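Local coordinates for phosphoribosyltransferase (Thermus thermophilus, PDB 1WD5), which is of unknown specific function but probably acts as a phosphoribosyltransferase, a glycosyltransferase built on the type I fold, at residues A[25-30]-A[40-45]; A[106-111]-A[194-199]. One frame throughout, in Å; residues are numbered along the deposited sequence.

Overall arrangement
From the N terminus, the chain first closes contact 1, in which strand 26-29 is met by the last residues of helix 33-45 after an interval of only 9 residues. Contact 2 opens later and spans 82 residues, bringing helix 196-204, the last in the chain, back to the end of the long helix 88-112. The two loops therefore lie in series, neither nesting nor crossing. The centres of contact 1 and contact 2 are about 17 Å apart, and the nearest atoms of contact 1 and contact 2 are about 7 Å apart, without touching. Strand 48-59 relates them: it lies beside strand 26-29 in the sheet, A42 of contact 1 touches its L49, and Y109 of contact 2 packs on its V51 and L53.

Contact 1: residues A[25-30]-A[40-45]; sequences PVVLGL and EVARRL
V27 and A42 mark the closest approach of the two backbones, with V27 CA 5.8 Å from A42 CA. The segment 25-30 is extended through strand 26-29, whereas 40-45 is the final part of helix 33-45. No hydrogen bond passes between them; about 180 Å² of surface is buried, by apolar side chains. V27 points at the helix and straddles two of its residues with its methyl groups. CG1 stands anti to the backbone N (chi1 -173°) and meets V41, V27 CG1 lying 4.0 Å from V41 CG1; the two valine side chains cross at about a right angle. The other methyl rests against A42, with V27 CG2 3.9 Å from A42 CA and a similar distance from its CB. The small alanine side chain is consistent with so near a backbone approach.

These residues belong to a beta-alpha-beta unit, strand 26-29, helix 33-45 and strand 48-59, within the parallel part of the sheet of a PRTase-like fold. The backbones of P25 and V27 are hydrogen-bonded to strand 48-59, and A42 also touches L49 there, which places the helix over both strands. At the strand's N-terminal end the contact is looser: P25 CG reaches L45 CD1 at 4.3 Å. V41 and L45 both touch L17 as well, and this links helix 6-17 to the same apolar layer.

Away from the strand, a turn of the helix is clipped by a salt bridge, R44 NE to E40 OE2 at 2.7 Å. The bond is nearly straight (162°), lies in the guanidinium plane and uses the anti lone pair of the oxygen. A weak second bond comes from R44 NH2, while E40 OE1 pairs with R7 of helix 6-17, so the carboxylate is held at both oxygens.

Contact 2: residues A[106-111]-A[194-199]; sequences AERYRR and VTDEDV
The first turn of a helix docking on the flank of a longer one defines this contact: D196 and V199 of helix 196-204 meet R108 and Y109 near the end of helix 88-112. The backbones stay well apart, Y109 CA being 8.0 Å from V199 CA, and the long side chains of R108 and Y109 span the gap to D196 and V199. Y109 has its CG anti to the carbonyl carbon (chi1 -73°), and its ring carries the hydroxyl across to D196. There Y109 OH donates to D196 OD1 at 2.6 Å, and the carboxylate oxygen accepts on its anti lone pair; ring and carboxylate planes are 59° apart. V199 lies over one face of the same ring in a CH-pi contact. V199 CG1 is 3.9 Å from the Y109 ring centroid, 23° off the normal and displaced toward the rim, near CZ.

The docked helix begins with a capping box: T195, the N-cap residue, accepts from D198 N through OG1 at 3.0 Å, and T195 N in turn donates to D198 OD2 at 3.0 Å. D196 follows directly, where the helix N terminus would probably stabilise its negative charge. R105 forms a salt bridge to D196 OD1, giving that oxygen two partners. The guanidinium of R108 adds charge attraction alone: R108 NH2 is 3.6 Å from D196 OD2, which lies well out of its plane. R108 NE is buried here without a partner in the model.

A phenylalanine at Y109 would probably leave D196 OD1 with R105 but no phenolic donor, and take away the one hydrogen bond joining the segments. V51 and L53 of strand 48-59 also touch Y109, while R32, from the loop after strand 26-29, packs on Y109, D196 and V199.

Contact 1: residues A[25-30]-A[40-45]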
loop_
_atom_site.group_PDB
_atom_site.type_symbol
_atom_site.label_atom_id
_atom_site.label_comp_id
_atom_site.label_asym_id
_atom_site.label_seq_id
_atom_site.Cartn_x
_atom_site.Cartn_y
_atom_site.Cartn_z
ATOM N N PRO A 25 -3.119 -15.089 4.413
ATOM C CA PRO A 25 -2.408 -13.966 3.806
ATOM C C PRO A 25 -1.914 -12.897 4.767
ATOM O O PRO A 25 -2.471 -12.706 5.844
ATOM C CB PRO A 25 -3.433 -13.412 2.828
ATOM C CG PRO A 25 -4.714 -13.603 3.584
ATOM C CD PRO A 25 -4.566 -15.007 4.137
ATOM N N VAL A 26 -0.839 -12.223 4.371
ATOM C CA VAL A 26 -0.301 -11.121 5.143
ATOM C C VAL A 26 -0.957 -9.941 4.434
ATOM O O VAL A 26 -0.713 -9.716 3.246
ATOM C CB VAL A 26 1.235 -11.002 4.996
ATOM C CG1 VAL A 26 1.739 -9.782 5.747
ATOM C CG2 VAL A 26 1.901 -12.253 5.530
ATOM N N VAL A 27 -1.815 -9.220 5.145
ATOM C CA VAL A 27 -2.517 -8.076 4.572
ATOM C C VAL A 27 -1.782 -6.795 4.948
ATOM O O VAL A 27 -1.748 -6.408 6.117
ATOM C CB VAL A 27 -3.968 -8.013 5.090
ATOM C CG1 VAL A 27 -4.742 -6.917 4.369
ATOM C CG2 VAL A 27 -4.645 -9.359 4.882
ATOM N N LEU A 28 -1.192 -6.146 3.948
ATOM C CA LEU A 28 -0.437 -4.915 4.160
ATOM C C LEU A 28 -1.250 -3.683 3.805
ATOM O O LEU A 28 -1.713 -3.539 2.673
ATOM C CB LEU A 28 0.841 -4.933 3.317
ATOM C CG LEU A 28 1.789 -6.113 3.546
ATOM C CD1 LEU A 28 3.028 -5.943 2.676
ATOM C CD2 LEU A 28 2.181 -6.187 5.020
ATOM N N GLY A 29 -1.417 -2.789 4.774
ATOM C CA GLY A 29 -2.173 -1.579 4.522
ATOM C C GLY A 29 -1.281 -0.361 4.386
ATOM O O GLY A 29 -0.312 -0.207 5.132
ATOM N N LEU A 30 -1.586 0.498 3.419
ATOM C CA LEU A 30 -0.809 1.719 3.237
ATOM C C LEU A 30 -1.301 2.726 4.272
ATOM O O LEU A 30 -2.499 2.866 4.478
ATOM C CB LEU A 30 -1.012 2.288 1.829
ATOM C CG LEU A 30 -0.212 1.668 0.675
ATOM C CD1 LEU A 30 -0.563 0.199 0.510
ATOM C CD2 LEU A 30 -0.518 2.430 -0.608
ATOM N N GLU A 40 -9.617 -4.711 8.763
ATOM C CA GLU A 40 -10.902 -5.387 8.624
ATOM C C GLU A 40 -10.745 -6.590 7.696
ATOM O O GLU A 40 -11.300 -7.653 7.952
ATOM C CB GLU A 40 -11.954 -4.418 8.073
ATOM C CG GLU A 40 -13.399 -4.945 8.062
ATOM C CD GLU A 40 -13.925 -5.295 9.449
ATOM O OE1 GLU A 40 -13.514 -4.644 10.435
ATOM O OE2 GLU A 40 -14.763 -6.217 9.555
ATOM N N VAL A 41 -9.974 -6.427 6.621
ATOM C CA VAL A 41 -9.760 -7.527 5.680
ATOM C C VAL A 41 -9.040 -8.675 6.375
ATOM O O VAL A 41 -9.449 -9.828 6.271
ATOM C CB VAL A 41 -8.910 -7.084 4.466
ATOM C CG1 VAL A 41 -8.465 -8.308 3.667
ATOM C CG2 VAL A 41 -9.719 -6.152 3.574
ATOM N N ALA A 42 -7.971 -8.352 7.091
ATOM C CA ALA A 42 -7.194 -9.361 7.796
ATOM C C ALA A 42 -8.062 -10.148 8.777
ATOM O O ALA A 42 -7.930 -11.366 8.891
ATOM C CB ALA A 42 -6.028 -8.704 8.533
ATOM N N ARG A 43 -8.954 -9.456 9.479
ATOM C CA ARG A 43 -9.828 -10.128 10.440
ATOM C C ARG A 43 -10.862 -11.029 9.763
ATOM O O ARG A 43 -11.204 -12.090 10.287
ATOM C CB ARG A 43 -10.532 -9.093 11.329
ATOM C CG ARG A 43 -9.575 -8.331 12.238
ATOM C CD ARG A 43 -10.246 -7.173 12.985
ATOM N NE ARG A 43 -9.263 -6.496 13.830
ATOM C CZ ARG A 43 -8.772 -7.013 14.950
ATOM N NH1 ARG A 43 -9.186 -8.205 15.367
ATOM N NH2 ARG A 43 -7.837 -6.365 15.631
ATOM N N ARG A 44 -11.355 -10.621 8.599
ATOM C CA ARG A 44 -12.355 -11.423 7.899
ATOM C C ARG A 44 -11.744 -12.618 7.169
ATOM O O ARG A 44 -12.376 -13.664 7.058
ATOM C CB ARG A 44 -13.148 -10.554 6.914
ATOM C CG ARG A 44 -13.782 -9.334 7.566
ATOM C CD ARG A 44 -15.246 -9.188 7.218
ATOM N NE ARG A 44 -15.899 -8.205 8.082
ATOM C CZ ARG A 44 -17.201 -8.196 8.345
ATOM N NH1 ARG A 44 -17.989 -9.115 7.808
ATOM N NH2 ARG A 44 -17.713 -7.279 9.159
ATOM N N LEU A 45 -10.513 -12.475 6.690
ATOM C CA LEU A 45 -9.852 -13.566 5.973
ATOM C C LEU A 45 -9.014 -14.477 6.871
ATOM O O LEU A 45 -8.442 -15.459 6.403
ATOM C CB LEU A 45 -8.956 -13.009 4.863
ATOM C CG LEU A 45 -9.617 -12.353 3.648
ATOM C CD1 LEU A 45 -8.541 -11.854 2.695
ATOM C CD2 LEU A 45 -10.509 -13.357 2.946
#

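Contact 2: residues A[106-111]-A[194-199]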
loop_
_atom_site.group_PDB
_atom_site.type_symbol
_atom_site.label_atom_id
_atom_site.label_comp_id
_atom_site.label_asym_id
_atom_site.label_seq_id
_atom_site.Cartn_x
_atom_site.Cartn_y
_atom_site.Cartn_z
ATOM N N ALA A 106 8.324 5.067 10.726
ATOM C CA ALA A 106 8.620 3.634 10.731
ATOM C C ALA A 106 9.097 3.167 12.110
ATOM O O ALA A 106 8.748 2.073 12.554
ATOM C CB ALA A 106 9.679 3.308 9.673
ATOM N N GLU A 107 9.890 3.995 12.787
ATOM C CA GLU A 107 10.393 3.631 14.110
ATOM C C GLU A 107 9.263 3.490 15.121
ATOM O O GLU A 107 9.237 2.534 15.895
ATOM C CB GLU A 107 11.402 4.668 14.632
ATOM C CG GLU A 107 12.615 4.886 13.732
ATOM C CD GLU A 107 13.714 5.719 14.398
ATOM O OE1 GLU A 107 13.385 6.626 15.195
ATOM O OE2 GLU A 107 14.908 5.474 14.110
ATOM N N ARG A 108 8.322 4.431 15.121
ATOM C CA ARG A 108 7.230 4.340 16.081
ATOM C C ARG A 108 6.270 3.197 15.792
ATOM O O ARG A 108 5.763 2.573 16.721
ATOM C CB ARG A 108 6.473 5.672 16.195
ATOM C CG ARG A 108 5.982 6.283 14.908
ATOM C CD ARG A 108 5.701 7.774 15.129
ATOM N NE ARG A 108 5.409 8.480 13.880
ATOM C CZ ARG A 108 5.494 9.798 13.722
ATOM N NH1 ARG A 108 5.866 10.570 14.736
ATOM N NH2 ARG A 108 5.210 10.344 12.546
ATOM N N TYR A 109 6.018 2.909 14.520
ATOM C CA TYR A 109 5.124 1.803 14.188
ATOM C C TYR A 109 5.793 0.474 14.559
ATOM O O TYR A 109 5.153 -0.421 15.112
ATOM C CB TYR A 109 4.791 1.789 12.691
ATOM C CG TYR A 109 3.839 2.875 12.206
ATOM C CD1 TYR A 109 3.499 2.961 10.854
ATOM C CD2 TYR A 109 3.276 3.801 13.083
ATOM C CE1 TYR A 109 2.627 3.933 10.386
ATOM C CE2 TYR A 109 2.394 4.785 12.624
ATOM C CZ TYR A 109 2.077 4.842 11.271
ATOM O OH TYR A 109 1.206 5.796 10.791
ATOM N N ARG A 110 7.083 0.349 14.259
ATOM C CA ARG A 110 7.801 -0.887 14.554
ATOM C C ARG A 110 7.992 -1.121 16.043
ATOM O O ARG A 110 8.250 -2.244 16.468
ATOM C CB ARG A 110 9.152 -0.913 13.832
ATOM C CG ARG A 110 9.025 -1.064 12.312
ATOM C CD ARG A 110 8.164 -2.273 11.964
ATOM N NE ARG A 110 7.792 -2.340 10.549
ATOM C CZ ARG A 110 6.663 -2.893 10.112
ATOM N NH1 ARG A 110 5.811 -3.415 10.983
ATOM N NH2 ARG A 110 6.386 -2.935 8.815
ATOM N N ARG A 111 7.861 -0.065 16.838
ATOM C CA ARG A 111 8.000 -0.209 18.277
ATOM C C ARG A 111 6.791 -0.953 18.851
ATOM O O ARG A 111 6.911 -1.656 19.854
ATOM C CB ARG A 111 8.132 1.161 18.934
ATOM C CG ARG A 111 8.332 1.118 20.442
ATOM C CD ARG A 111 8.923 2.432 20.915
ATOM N NE ARG A 111 10.219 2.661 20.289
ATOM C CZ ARG A 111 10.599 3.815 19.747
ATOM N NH1 ARG A 111 9.775 4.855 19.754
ATOM N NH2 ARG A 111 11.800 3.928 19.193
ATOM N N VAL A 194 -7.555 9.541 10.234
ATOM C CA VAL A 194 -6.978 8.396 10.943
ATOM C C VAL A 194 -5.559 8.845 11.306
ATOM O O VAL A 194 -4.702 8.988 10.434
ATOM C CB VAL A 194 -6.927 7.138 10.046
ATOM C CG1 VAL A 194 -6.164 6.018 10.754
ATOM C CG2 VAL A 194 -8.352 6.670 9.728
ATOM N N THR A 195 -5.325 9.088 12.592
ATOM C CA THR A 195 -4.031 9.576 13.069
ATOM C C THR A 195 -2.979 8.485 13.250
ATOM O O THR A 195 -3.291 7.291 13.240
ATOM C CB THR A 195 -4.184 10.277 14.425
ATOM O OG1 THR A 195 -4.515 9.299 15.414
ATOM C CG2 THR A 195 -5.304 11.320 14.378
ATOM N N ASP A 196 -1.728 8.904 13.426
ATOM C CA ASP A 196 -0.647 7.952 13.643
ATOM C C ASP A 196 -0.976 7.154 14.902
ATOM O O ASP A 196 -0.698 5.953 14.972
ATOM C CB ASP A 196 0.696 8.676 13.814
ATOM C CG ASP A 196 1.292 9.132 12.489
ATOM O OD1 ASP A 196 1.422 8.299 11.564
ATOM O OD2 ASP A 196 1.645 10.322 12.372
ATOM N N GLU A 197 -1.574 7.813 15.894
ATOM C CA GLU A 197 -1.939 7.121 17.125
ATOM C C GLU A 197 -3.016 6.080 16.832
ATOM O O GLU A 197 -3.034 5.012 17.443
ATOM C CB GLU A 197 -2.441 8.102 18.189
ATOM C CG GLU A 197 -1.415 9.143 18.619
ATOM C CD GLU A 197 -1.694 9.703 20.008
ATOM O OE1 GLU A 197 -2.883 9.785 20.392
ATOM O OE2 GLU A 197 -0.724 10.070 20.710
ATOM N N ASP A 198 -3.921 6.385 15.901
ATOM C CA ASP A 198 -4.959 5.417 15.545
ATOM C C ASP A 198 -4.305 4.208 14.867
ATOM O O ASP A 198 -4.690 3.068 15.115
ATOM C CB ASP A 198 -6.002 6.036 14.604
ATOM C CG ASP A 198 -6.833 7.121 15.276
ATOM O OD1 ASP A 198 -7.075 7.024 16.499
ATOM O OD2 ASP A 198 -7.262 8.065 14.578
ATOM N N VAL A 199 -3.313 4.454 14.017
ATOM C CA VAL A 199 -2.630 3.355 13.342
ATOM C C VAL A 199 -1.885 2.510 14.367
ATOM O O VAL A 199 -1.901 1.286 14.292
ATOM C CB VAL A 199 -1.632 3.860 12.282
ATOM C CG1 VAL A 199 -0.811 2.691 11.735
ATOM C CG2 VAL A 199 -2.391 4.544 11.140
#